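UDP-glucose 4-epimerase (Brucella ovis, PDB 4WOK) probably interconverts UDP-glucose and UDP-galactose, using a tightly bound NAD that takes up and returns a hydride at the sugar C4 position. Local coordinates at residues Y178-G183 and R231-V236; S109-C114 and H160-Y165; L15-A20 and V39-L44. The protein carries 2 engineered substitutions. All blocks are in the same frame, centred on the assembly; numbering follows the deposited sequence. Where two conformers were deposited one is given.

Contact 1: residues Y178-G183 and R231-V236. With NAD (nicotinamide-adenine-dinucleotide), chain B.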
loop_
_atom_site.group_PDB
_atom_site.type_symbol
_atom_site.label_atom_id
_atom_site.label_comp_id
_atom_site.label_asym_id
_atom_site.label_seq_id
_atom_site.Cartn_x
_atom_site.Cartn_y
_atom_site.Cartn_z
ATOM N N TYR A 178 6.299 2.095 0.610
ATOM C CA TYR A 178 6.385 0.892 1.433
ATOM C C TYR A 178 6.372 -0.327 0.534
ATOM O O TYR A 178 6.067 -0.221 -0.660
ATOM C CB TYR A 178 5.243 0.837 2.454
ATOM C CG TYR A 178 3.865 1.091 1.858
ATOM C CD1 TYR A 178 3.401 2.391 1.640
ATOM C CD2 TYR A 178 3.028 0.032 1.540
ATOM C CE1 TYR A 178 2.153 2.619 1.099
ATOM C CE2 TYR A 178 1.774 0.246 1.014
ATOM C CZ TYR A 178 1.341 1.541 0.788
ATOM O OH TYR A 178 0.090 1.754 0.251
ATOM N N PHE A 179 6.709 -1.484 1.103
ATOM C CA PHE A 179 6.809 -2.708 0.310
ATOM C C PHE A 179 5.521 -3.539 0.277
ATOM O O PHE A 179 4.855 -3.617 -0.760
ATOM C CB PHE A 179 7.961 -3.579 0.831
ATOM C CG PHE A 179 9.306 -3.218 0.252
ATOM C CD1 PHE A 179 9.584 -3.457 -1.091
ATOM C CD2 PHE A 179 10.289 -2.641 1.045
ATOM C CE1 PHE A 179 10.821 -3.133 -1.630
ATOM C CE2 PHE A 179 11.527 -2.318 0.518
ATOM C CZ PHE A 179 11.794 -2.565 -0.826
ATOM N N ASN A 180 5.192 -4.182 1.394
ATOM C CA ASN A 180 4.067 -5.109 1.434
ATOM C C ASN A 180 3.077 -4.812 2.537
ATOM O O ASN A 180 3.385 -4.980 3.718
ATOM C CB ASN A 180 4.553 -6.553 1.611
ATOM C CG ASN A 180 5.428 -7.022 0.469
ATOM O OD1 ASN A 180 4.964 -7.171 -0.661
ATOM N ND2 ASN A 180 6.697 -7.285 0.763
ATOM N N ALA A 181 1.876 -4.409 2.141
ATOM C CA ALA A 181 0.780 -4.222 3.079
ATOM C C ALA A 181 0.287 -5.577 3.546
ATOM O O ALA A 181 0.082 -6.466 2.736
ATOM C CB ALA A 181 -0.347 -3.457 2.431
ATOM N N SER A 182 0.057 -5.730 4.839
ATOM C CA SER A 182 -0.336 -7.024 5.370
ATOM C C SER A 182 -1.255 -6.884 6.581
ATOM O O SER A 182 -1.531 -5.775 7.040
ATOM C CB SER A 182 0.908 -7.833 5.740
ATOM O OG SER A 182 1.706 -7.127 6.675
ATOM N N GLY A 183 -1.713 -8.020 7.094
ATOM C CA GLY A 183 -2.611 -8.051 8.229
ATOM C C GLY A 183 -3.997 -7.560 7.850
ATOM O O GLY A 183 -4.361 -7.498 6.665
ATOM N N ARG A 231 11.773 -10.177 2.991
ATOM C CA ARG A 231 11.066 -9.022 2.422
ATOM C C ARG A 231 10.451 -8.206 3.550
ATOM O O ARG A 231 10.582 -8.562 4.729
ATOM C CB ARG A 231 10.004 -9.481 1.419
ATOM C CG ARG A 231 10.562 -10.244 0.211
ATOM C CD ARG A 231 11.256 -9.295 -0.756
ATOM N NE ARG A 231 11.770 -9.951 -1.959
ATOM C CZ ARG A 231 13.026 -10.368 -2.105
ATOM N NH1 ARG A 231 13.892 -10.216 -1.113
ATOM N NH2 ARG A 231 13.415 -10.942 -3.238
ATOM N N ASP A 232 9.760 -7.128 3.190
ATOM C CA ASP A 232 9.374 -6.100 4.150
ATOM C C ASP A 232 7.864 -6.034 4.292
ATOM O O ASP A 232 7.162 -5.772 3.312
ATOM C CB ASP A 232 9.926 -4.754 3.694
ATOM C CG ASP A 232 9.911 -3.711 4.782
ATOM O OD1 ASP A 232 9.372 -3.974 5.877
ATOM O OD2 ASP A 232 10.449 -2.618 4.532
ATOM N N TYR A 233 7.362 -6.266 5.498
ATOM C CA TYR A 233 5.915 -6.299 5.706
ATOM C C TYR A 233 5.454 -5.271 6.727
ATOM O O TYR A 233 6.023 -5.158 7.806
ATOM C CB TYR A 233 5.475 -7.700 6.138
ATOM C CG TYR A 233 5.879 -8.755 5.131
ATOM C CD1 TYR A 233 7.127 -9.367 5.202
ATOM C CD2 TYR A 233 5.033 -9.110 4.089
ATOM C CE1 TYR A 233 7.512 -10.314 4.271
ATOM C CE2 TYR A 233 5.412 -10.055 3.151
ATOM C CZ TYR A 233 6.652 -10.651 3.249
ATOM O OH TYR A 233 7.039 -11.587 2.315
ATOM N N ILE A 234 4.413 -4.526 6.383
ATOM C CA ILE A 234 3.863 -3.544 7.307
ATOM C C ILE A 234 2.352 -3.735 7.426
ATOM O O ILE A 234 1.653 -3.936 6.429
ATOM C CB ILE A 234 4.206 -2.090 6.872
ATOM C CG1 ILE A 234 3.535 -1.069 7.795
ATOM C CG2 ILE A 234 3.811 -1.827 5.422
ATOM C CD1 ILE A 234 4.088 0.347 7.640
ATOM N N HIS A 235 1.858 -3.690 8.656
ATOM C CA HIS A 235 0.444 -3.875 8.927
ATOM C C HIS A 235 -0.388 -2.746 8.328
ATOM O O HIS A 235 -0.031 -1.570 8.438
ATOM C CB HIS A 235 0.209 -3.965 10.434
ATOM C CG HIS A 235 -1.118 -4.546 10.802
ATOM N ND1 HIS A 235 -2.301 -3.861 10.635
ATOM C CD2 HIS A 235 -1.450 -5.754 11.317
ATOM C CE1 HIS A 235 -3.305 -4.618 11.043
ATOM N NE2 HIS A 235 -2.816 -5.772 11.463
ATOM N N VAL A 236 -1.515 -3.108 7.726
ATOM C CA VAL A 236 -2.356 -2.142 7.025
ATOM C C VAL A 236 -2.899 -1.041 7.955
ATOM O O VAL A 236 -3.126 0.102 7.529
ATOM C CB VAL A 236 -3.523 -2.867 6.322
ATOM C CG1 VAL A 236 -4.372 -3.626 7.340
ATOM C CG2 VAL A 236 -4.365 -1.893 5.499
HETATM P PA NAD B . -6.652 -2.471 -3.861
HETATM O O1A NAD B . -6.755 -2.839 -5.329
HETATM O O2A NAD B . -7.366 -3.197 -2.760
HETATM O O5B NAD B . -7.309 -0.869 -3.781
HETATM C C5B NAD B . -7.212 -0.216 -5.028
HETATM C C4B NAD B . -8.502 0.642 -5.112
HETATM O O4B NAD B . -8.404 1.584 -6.190
HETATM C C3B NAD B . -9.597 -0.377 -5.447
HETATM O O3B NAD B . -10.683 -0.124 -4.591
HETATM C C2B NAD B . -9.926 -0.043 -6.924
HETATM O O2B NAD B . -11.248 -0.289 -7.199
HETATM C C1B NAD B . -9.622 1.499 -6.955
HETATM N N9A NAD B . -9.227 1.962 -8.300
HETATM C C8A NAD B . -8.252 1.429 -9.172
HETATM N N7A NAD B . -8.137 2.132 -10.304
HETATM C C5A NAD B . -9.080 3.159 -10.163
HETATM C C6A NAD B . -9.448 4.220 -11.019
HETATM N N6A NAD B . -8.845 4.366 -12.246
HETATM N N1A NAD B . -10.402 5.097 -10.627
HETATM C C2A NAD B . -10.983 4.903 -9.399
HETATM N N3A NAD B . -10.738 3.925 -8.479
HETATM C C4A NAD B . -9.759 3.073 -8.915
HETATM O O3 NAD B . -5.056 -2.302 -3.764
HETATM P PN NAD B . -4.449 -1.895 -2.323
HETATM O O1N NAD B . -5.361 -1.332 -1.270
HETATM O O2N NAD B . -3.383 -2.909 -2.096
HETATM O O5D NAD B . -3.294 -0.640 -2.602
HETATM C C5D NAD B . -3.849 0.482 -3.085
HETATM C C4D NAD B . -2.713 1.503 -3.149
HETATM O O4D NAD B . -1.594 1.032 -2.292
HETATM C C3D NAD B . -2.146 1.547 -4.582
HETATM O O3D NAD B . -1.706 2.854 -4.771
HETATM C C2D NAD B . -0.962 0.582 -4.467
HETATM O O2D NAD B . 0.065 0.826 -5.344
HETATM C C1D NAD B . -0.453 1.053 -3.084
HETATM N N1N NAD B . 0.550 0.000 -2.551
HETATM C C2N NAD B . 0.030 -1.211 -2.102
HETATM C C3N NAD B . 0.934 -2.188 -1.610
HETATM C C7N NAD B . 0.385 -3.503 -1.124
HETATM O O7N NAD B . 1.142 -4.360 -0.658
HETATM N N7N NAD B . -0.976 -3.723 -1.211
HETATM C C4N NAD B . 2.303 -1.912 -1.601
HETATM C C5N NAD B . 2.790 -0.689 -2.062
HETATM C C6N NAD B . 1.895 0.275 -2.546
HETATM O O HOH W 1 7.810 -1.359 3.546
#
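Asn-180 and Tyr-233 lie side by side on neighbouring strands and point the same way, their amide and ring planes only 26° apart, with ND2 of Asn-180 above the rim of one ring face. That ND2 also donates to Asp-232 O at 3.0 Å, arriving from above the carbonyl plane. With CG beside its backbone N (chi1 -62°), the Asn-180 amide reaches the same oxygen that the main-chain N meets in a weak bond. Phe-179 meets Asp-232 differently: the side chains cross at about a right angle and CD2 of Phe-179 comes 3.4 Å from Asp-232 CB. A water links the pair, accepting from Phe-179 N and donating weakly to Asp-232 OD2, which also receives a bond from Ala-301 N.

A short parallel ladder follows. Ile-234 N donates to Asn-180 O at 2.9 Å, almost straight at 174°, Ser-182 N binds Ile-234 O, and Val-236 N reaches Ser-182 O at 2.8 Å. On the sheet face of Ala-181, Ile-234 CG2 touches Tyr-178 CB. At the far end Gly-183 CA rests over the face of the His-235 ring, a CH-pi contact of 4.2 Å to the centroid. His-235 is the N-cap of helix 236-251, its ND1 bonded to Thr-237 N and its NE2 to Thr-325 OG1.

Segment 178-183 meets the nicotinamide with both backbone and side-chain atoms. Tyr-178, whose OH is bonded to Ser-125, packs obliquely against the nicotinamide, while Ala-181 N donates to NAD O7N at 2.9 Å. Phe-179 O lies 3.2 Å from NAD C4N, the carbon that carries the hydride in this chemistry. The bond to the carboxamide oxygen probably helps fix the rotation of that group, and the ladder to strand 233-235 would hold the Ala-181 peptide in place.

Contact 2: residues S109-C114 and H160-Y165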
loop_
_atom_site.group_PDB
_atom_site.type_symbol
_atom_site.label_atom_id
_atom_site.label_comp_id
_atom_site.label_asym_id
_atom_site.label_seq_id
_atom_site.Cartn_x
_atom_site.Cartn_y
_atom_site.Cartn_z
ATOM N N SER A 109 -4.801 12.934 -14.083
ATOM C CA SER A 109 -6.181 13.382 -14.042
ATOM C C SER A 109 -6.532 13.835 -12.611
ATOM O O SER A 109 -7.165 14.871 -12.411
ATOM C CB SER A 109 -7.104 12.262 -14.519
ATOM O OG SER A 109 -8.453 12.678 -14.544
ATOM N N LEU A 110 -6.109 13.068 -11.615
ATOM C CA LEU A 110 -6.382 13.436 -10.230
ATOM C C LEU A 110 -5.689 14.738 -9.859
ATOM O O LEU A 110 -6.281 15.600 -9.200
ATOM C CB LEU A 110 -5.954 12.319 -9.275
ATOM C CG LEU A 110 -6.042 12.689 -7.789
ATOM C CD1 LEU A 110 -7.485 12.788 -7.312
ATOM C CD2 LEU A 110 -5.268 11.682 -6.951
ATOM N N LEU A 111 -4.434 14.899 -10.278
ATOM C CA LEU A 111 -3.706 16.111 -9.912
ATOM C C LEU A 111 -4.278 17.317 -10.639
ATOM O O LEU A 111 -4.315 18.420 -10.085
ATOM C CB LEU A 111 -2.212 15.957 -10.207
ATOM C CG LEU A 111 -1.501 14.861 -9.391
ATOM C CD1 LEU A 111 -0.034 14.929 -9.706
ATOM C CD2 LEU A 111 -1.718 15.039 -7.861
ATOM N N ASP A 112 -4.733 17.128 -11.877
ATOM C CA ASP A 112 -5.402 18.252 -12.553
ATOM C C ASP A 112 -6.691 18.639 -11.815
ATOM O O ASP A 112 -6.963 19.811 -11.618
ATOM C CB ASP A 112 -5.707 17.917 -14.016
ATOM C CG ASP A 112 -4.473 17.963 -14.900
ATOM O OD1 ASP A 112 -3.506 18.649 -14.545
ATOM O OD2 ASP A 112 -4.464 17.317 -15.971
ATOM N N ALA A 113 -7.482 17.647 -11.400
ATOM C CA ALA A 113 -8.708 17.920 -10.659
ATOM C C ALA A 113 -8.400 18.707 -9.384
ATOM O O ALA A 113 -9.121 19.642 -9.022
ATOM C CB ALA A 113 -9.413 16.631 -10.314
ATOM N N CYS A 114 -7.337 18.303 -8.696
ATOM C CA CYS A 114 -6.897 19.036 -7.505
ATOM C C CYS A 114 -6.566 20.500 -7.795
ATOM O O CYS A 114 -7.114 21.404 -7.150
ATOM C CB CYS A 114 -5.681 18.358 -6.881
ATOM S SG CYS A 114 -6.047 16.806 -6.021
ATOM N N HIS A 160 7.474 12.073 -9.465
ATOM C CA HIS A 160 8.052 13.234 -10.143
ATOM C C HIS A 160 6.973 14.179 -10.657
ATOM O O HIS A 160 7.183 15.388 -10.698
ATOM C CB HIS A 160 8.953 12.792 -11.293
ATOM C CG HIS A 160 10.235 12.177 -10.833
ATOM N ND1 HIS A 160 10.833 11.122 -11.483
ATOM C CD2 HIS A 160 11.027 12.468 -9.776
ATOM C CE1 HIS A 160 11.943 10.790 -10.849
ATOM N NE2 HIS A 160 12.080 11.588 -9.807
ATOM N N MET A 161 5.830 13.629 -11.052
ATOM C CA MET A 161 4.709 14.464 -11.477
ATOM C C MET A 161 4.231 15.321 -10.311
ATOM O O MET A 161 3.966 16.520 -10.468
ATOM C CB MET A 161 3.562 13.603 -12.002
ATOM C CG MET A 161 2.502 14.387 -12.784
ATOM S SD MET A 161 1.024 13.386 -13.076
ATOM C CE MET A 161 1.657 12.160 -14.242
ATOM N N LEU A 162 4.115 14.701 -9.139
ATOM C CA LEU A 162 3.824 15.460 -7.912
ATOM C C LEU A 162 4.785 16.631 -7.712
ATOM O O LEU A 162 4.355 17.756 -7.433
ATOM C CB LEU A 162 3.882 14.540 -6.683
ATOM C CG LEU A 162 2.687 13.613 -6.493
ATOM C CD1 LEU A 162 3.040 12.529 -5.497
ATOM C CD2 LEU A 162 1.478 14.391 -6.004
ATOM N N ALA A 163 6.082 16.378 -7.856
ATOM C CA ALA A 163 7.082 17.431 -7.680
ATOM C C ALA A 163 6.883 18.550 -8.698
ATOM O O ALA A 163 6.950 19.723 -8.349
ATOM C CB ALA A 163 8.489 16.862 -7.782
ATOM N N ASP A 164 6.615 18.185 -9.948
ATOM C CA ASP A 164 6.412 19.176 -11.012
ATOM C C ASP A 164 5.158 20.004 -10.819
ATOM O O ASP A 164 5.153 21.200 -11.120
ATOM C CB ASP A 164 6.340 18.502 -12.383
ATOM C CG ASP A 164 7.669 17.926 -12.821
ATOM O OD1 ASP A 164 8.710 18.358 -12.287
ATOM O OD2 ASP A 164 7.669 17.036 -13.701
ATOM N N TYR A 165 4.092 19.364 -10.339
ATOM C CA TYR A 165 2.845 20.071 -10.047
ATOM C C TYR A 165 2.999 20.983 -8.826
ATOM O O TYR A 165 2.360 22.041 -8.727
ATOM C CB TYR A 165 1.712 19.065 -9.847
ATOM C CG TYR A 165 0.982 18.735 -11.128
ATOM C CD1 TYR A 165 1.675 18.273 -12.252
ATOM C CD2 TYR A 165 -0.402 18.867 -11.221
ATOM C CE1 TYR A 165 1.007 17.972 -13.435
ATOM C CE2 TYR A 165 -1.079 18.555 -12.405
ATOM C CZ TYR A 165 -0.366 18.105 -13.505
ATOM O OH TYR A 165 -1.013 17.800 -14.683
#
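Leu-111 points toward the opposing helix and divides its surface among three residues. Its CG lies opposite the carbonyl carbon and next to the backbone N (chi1 -64°), and the two methyls then part company: CD1 goes to Met-161, 3.9 Å from SD, whereas CD2 meets Leu-162 CD2 at 3.8 Å. The leucine side chains cross at about a right angle. Met-161 runs out extended through CG, and this carries SD to the leucine methyl.

These residues fill the space between helices 96-116 and 150-169, whose local axes are 11.2 Å apart and run the same way, inclined by 21°. Both helices belong to the Rossmann fold and pack on strand 121-125, Cys-114 and Leu-162 each touching Val-122. In dimeric relatives the corresponding helices commonly form the subunit interface; here the assembly is a single chain.

Toward the outer side of the pair, Tyr-165 spans the gap. Its chi1 of -90° is well past the staggered value and brings the ring alongside Leu-111: CB of Leu-111 lies 3.6 Å from Tyr-165 CD2, and CD1 of the same leucine sits over one face of the ring, toward its rim. At the ring's edge the hydroxyl donates to Asp-112, with 2.6 Å between Tyr-165 OH and Asp-112 OD1, meeting the oxygen from above the carboxylate plane, the two side chains crossing at about a right angle. Both polar ends have second partners: OD1 of Asp-112 makes a salt bridge to Arg-115 NE, and OH of Tyr-165 is bonded to Gln-108 NE2, while Tyr-169 meets the Tyr-165 ring edge-to-face.

Contact 3: residues L15-A20 and V39-L44. With NAD (nicotinamide-adenine-dinucleotide), chain B.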
loop_
_atom_site.group_PDB
_atom_site.type_symbol
_atom_site.label_atom_id
_atom_site.label_comp_id
_atom_site.label_asym_id
_atom_site.label_seq_id
_atom_site.Cartn_x
_atom_site.Cartn_y
_atom_site.Cartn_z
ATOM N N LEU A 15 -11.068 13.197 0.967
ATOM C CA LEU A 15 -11.394 12.383 -0.190
ATOM C C LEU A 15 -10.418 11.203 -0.273
ATOM O O LEU A 15 -9.210 11.383 -0.416
ATOM C CB LEU A 15 -11.345 13.211 -1.475
ATOM C CG LEU A 15 -11.793 12.465 -2.734
ATOM C CD1 LEU A 15 -13.304 12.233 -2.663
ATOM C CD2 LEU A 15 -11.414 13.282 -3.969
ATOM N N VAL A 16 -10.952 10.000 -0.161
ATOM C CA VAL A 16 -10.126 8.802 -0.199
ATOM C C VAL A 16 -10.346 8.115 -1.531
ATOM O O VAL A 16 -11.309 7.370 -1.732
ATOM C CB VAL A 16 -10.442 7.855 0.963
ATOM C CG1 VAL A 16 -9.440 6.711 0.991
ATOM C CG2 VAL A 16 -10.412 8.626 2.303
ATOM N N VAL A 17 -9.443 8.404 -2.453
ATOM C CA VAL A 17 -9.511 7.883 -3.793
ATOM C C VAL A 17 -8.942 6.456 -3.790
ATOM O O VAL A 17 -7.825 6.246 -3.348
ATOM C CB VAL A 17 -8.738 8.808 -4.744
ATOM C CG1 VAL A 17 -8.851 8.310 -6.142
ATOM C CG2 VAL A 17 -9.312 10.234 -4.661
ATOM N N GLY A 18 -9.713 5.481 -4.259
ATOM C CA GLY A 18 -9.335 4.084 -4.074
ATOM C C GLY A 18 -9.745 3.584 -2.692
ATOM O O GLY A 18 -9.269 2.548 -2.217
ATOM N N GLY A 19 -10.649 4.318 -2.047
ATOM C CA GLY A 19 -11.072 4.021 -0.681
ATOM C C GLY A 19 -11.968 2.810 -0.460
ATOM O O GLY A 19 -12.334 2.499 0.684
ATOM N N ALA A 20 -12.322 2.110 -1.533
ATOM C CA ALA A 20 -13.089 0.864 -1.407
ATOM C C ALA A 20 -12.172 -0.364 -1.377
ATOM O O ALA A 20 -12.631 -1.507 -1.208
ATOM C CB ALA A 20 -14.096 0.748 -2.562
ATOM N N VAL A 39 -14.667 10.499 2.400
ATOM C CA VAL A 39 -15.511 10.403 1.229
ATOM C C VAL A 39 -14.782 9.531 0.243
ATOM O O VAL A 39 -13.692 9.890 -0.199
ATOM C CB VAL A 39 -15.795 11.776 0.598
ATOM C CG1 VAL A 39 -16.680 11.620 -0.620
ATOM C CG2 VAL A 39 -16.455 12.704 1.633
ATOM N N VAL A 40 -15.369 8.398 -0.115
ATOM C CA VAL A 40 -14.640 7.458 -0.978
ATOM C C VAL A 40 -15.010 7.682 -2.436
ATOM O O VAL A 40 -16.190 7.801 -2.775
ATOM C CB VAL A 40 -14.911 5.982 -0.571
ATOM C CG1 VAL A 40 -14.408 4.983 -1.663
ATOM C CG2 VAL A 40 -14.252 5.667 0.754
ATOM N N TYR A 41 -13.984 7.758 -3.289
ATOM C CA TYR A 41 -14.150 7.867 -4.735
ATOM C C TYR A 41 -13.434 6.650 -5.315
ATOM O O TYR A 41 -12.239 6.484 -5.108
ATOM C CB TYR A 41 -13.561 9.181 -5.264
ATOM C CG TYR A 41 -13.810 9.425 -6.750
ATOM C CD1 TYR A 41 -12.968 8.890 -7.713
ATOM C CD2 TYR A 41 -14.890 10.198 -7.175
ATOM C CE1 TYR A 41 -13.207 9.104 -9.094
ATOM C CE2 TYR A 41 -15.124 10.437 -8.526
ATOM C CZ TYR A 41 -14.280 9.891 -9.481
ATOM O OH TYR A 41 -14.523 10.115 -10.828
ATOM N N ASP A 42 -14.164 5.778 -6.000
ATOM C CA ASP A 42 -13.603 4.457 -6.342
ATOM C C ASP A 42 -14.388 3.872 -7.490
ATOM O O ASP A 42 -15.612 4.041 -7.541
ATOM C CB ASP A 42 -13.672 3.526 -5.123
ATOM C CG ASP A 42 -12.729 2.343 -5.228
ATOM O OD1 ASP A 42 -12.893 1.524 -6.163
ATOM O OD2 ASP A 42 -11.824 2.229 -4.377
ATOM N N ASN A 43 -13.720 3.192 -8.424
ATOM C CA ASN A 43 -14.458 2.675 -9.569
ATOM C C ASN A 43 -14.894 1.220 -9.390
ATOM O O ASN A 43 -15.491 0.632 -10.302
ATOM C CB ASN A 43 -13.642 2.844 -10.872
ATOM C CG ASN A 43 -12.382 1.974 -10.931
ATOM O OD1 ASN A 43 -12.059 1.223 -10.009
ATOM N ND2 ASN A 43 -11.667 2.080 -12.048
ATOM N N LEU A 44 -14.575 0.664 -8.221
ATOM C CA LEU A 44 -14.872 -0.733 -7.825
ATOM C C LEU A 44 -14.270 -1.799 -8.738
ATOM O O LEU A 44 -14.719 -2.957 -8.730
ATOM C CB LEU A 44 -16.381 -0.960 -7.725
ATOM C CG LEU A 44 -17.097 0.025 -6.790
ATOM C CD1 LEU A 44 -18.590 -0.284 -6.733
ATOM C CD2 LEU A 44 -16.476 0.015 -5.358
HETATM P PA NAD B . -6.652 -2.471 -3.861
HETATM O O1A NAD B . -6.755 -2.839 -5.329
HETATM O O2A NAD B . -7.366 -3.197 -2.760
HETATM O O5B NAD B . -7.309 -0.869 -3.781
HETATM C C5B NAD B . -7.212 -0.216 -5.028
HETATM C C4B NAD B . -8.502 0.642 -5.112
HETATM O O4B NAD B . -8.404 1.584 -6.190
HETATM C C3B NAD B . -9.597 -0.377 -5.447
HETATM O O3B NAD B . -10.683 -0.124 -4.591
HETATM C C2B NAD B . -9.926 -0.043 -6.924
HETATM O O2B NAD B . -11.248 -0.289 -7.199
HETATM C C1B NAD B . -9.622 1.499 -6.955
HETATM N N9A NAD B . -9.227 1.962 -8.300
HETATM C C8A NAD B . -8.252 1.429 -9.172
HETATM N N7A NAD B . -8.137 2.132 -10.304
HETATM C C5A NAD B . -9.080 3.159 -10.163
HETATM C C6A NAD B . -9.448 4.220 -11.019
HETATM N N6A NAD B . -8.845 4.366 -12.246
HETATM N N1A NAD B . -10.402 5.097 -10.627
HETATM C C2A NAD B . -10.983 4.903 -9.399
HETATM N N3A NAD B . -10.738 3.925 -8.479
HETATM C C4A NAD B . -9.759 3.073 -8.915
HETATM O O3 NAD B . -5.056 -2.302 -3.764
HETATM P PN NAD B . -4.449 -1.895 -2.323
HETATM O O1N NAD B . -5.361 -1.332 -1.270
HETATM O O2N NAD B . -3.383 -2.909 -2.096
HETATM O O5D NAD B . -3.294 -0.640 -2.602
HETATM C C5D NAD B . -3.849 0.482 -3.085
HETATM C C4D NAD B . -2.713 1.503 -3.149
HETATM O O4D NAD B . -1.594 1.032 -2.292
HETATM C C3D NAD B . -2.146 1.547 -4.582
HETATM O O3D NAD B . -1.706 2.854 -4.771
HETATM C C2D NAD B . -0.962 0.582 -4.467
HETATM O O2D NAD B . 0.065 0.826 -5.344
HETATM C C1D NAD B . -0.453 1.053 -3.084
HETATM N N1N NAD B . 0.550 0.000 -2.551
HETATM C C2N NAD B . 0.030 -1.211 -2.102
HETATM C C3N NAD B . 0.934 -2.188 -1.610
HETATM C C7N NAD B . 0.385 -3.503 -1.124
HETATM O O7N NAD B . 1.142 -4.360 -0.658
HETATM N N7N NAD B . -0.976 -3.723 -1.211
HETATM C C4N NAD B . 2.303 -1.912 -1.601
HETATM C C5N NAD B . 2.790 -0.689 -2.062
HETATM C C6N NAD B . 1.895 0.275 -2.546
#
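Val-16 pairs with Val-40, and Leu-15 and Val-17 with Val-39 and Tyr-41, in the opening beta-alpha-beta unit of a Rossmann fold, in which helix 22-33 connects the parallel strands 13-17 and 37-42. Backbone bonds set the register: Val-16 N to Val-39 O at 2.7 Å, Tyr-41 N to Val-16 O, and Gly-18 N to Tyr-41 O at 2.8 Å.

Apolar contacts flank this ladder. On one face Leu-15 CD1 lies 4.0 Å from both Val-39 CG1 and Tyr-41 CB, while the Tyr-41 hydroxyl is hydrogen-bonded to Asp-61 O. On the other, CG1 of Val-40 packs against Gly-19 C at 3.5 Å. Gly-19 closes a type II turn and belongs to the likely glycine-rich cofactor motif.

The polar centre is Asp-42, at the end of the second strand. OD2 accepts from Ala-20 N at 2.9 Å, above the carboxylate plane, and from NAD O3B at 2.6 Å; OD1 takes NAD O2B. This two-pronged grip on the adenosine ribose is characteristic of NAD-preferring Rossmann enzymes. In an Asx turn, Leu-44 N donates to the anti lone pair of Asp-42 OD1 at 2.8 Å.

Contacts 1 and 3 hold opposite ends of one cofactor, with contact 3 at the adenosine ribose and contact 1 at the nicotinamide. Their centres are 21 Å apart, their nearest atoms about 10 Å apart, and NAD bridges the interval. A zinc ion, bound by Glu-192, His-194, Glu-197 and His-199, sits about 8 Å from the side chain of Ala-181, and His-194 also bonds to NAD. Contact 2 is remote from this pocket: the Leu-162 side chain stays about 11 Å from NAD. It still touches contact 3, where Leu-110 CD1 packs 4.1 Å from Val-17 CG2, joining helix to sheet, whereas the centres of contacts 1 and 2 are 26 Å apart.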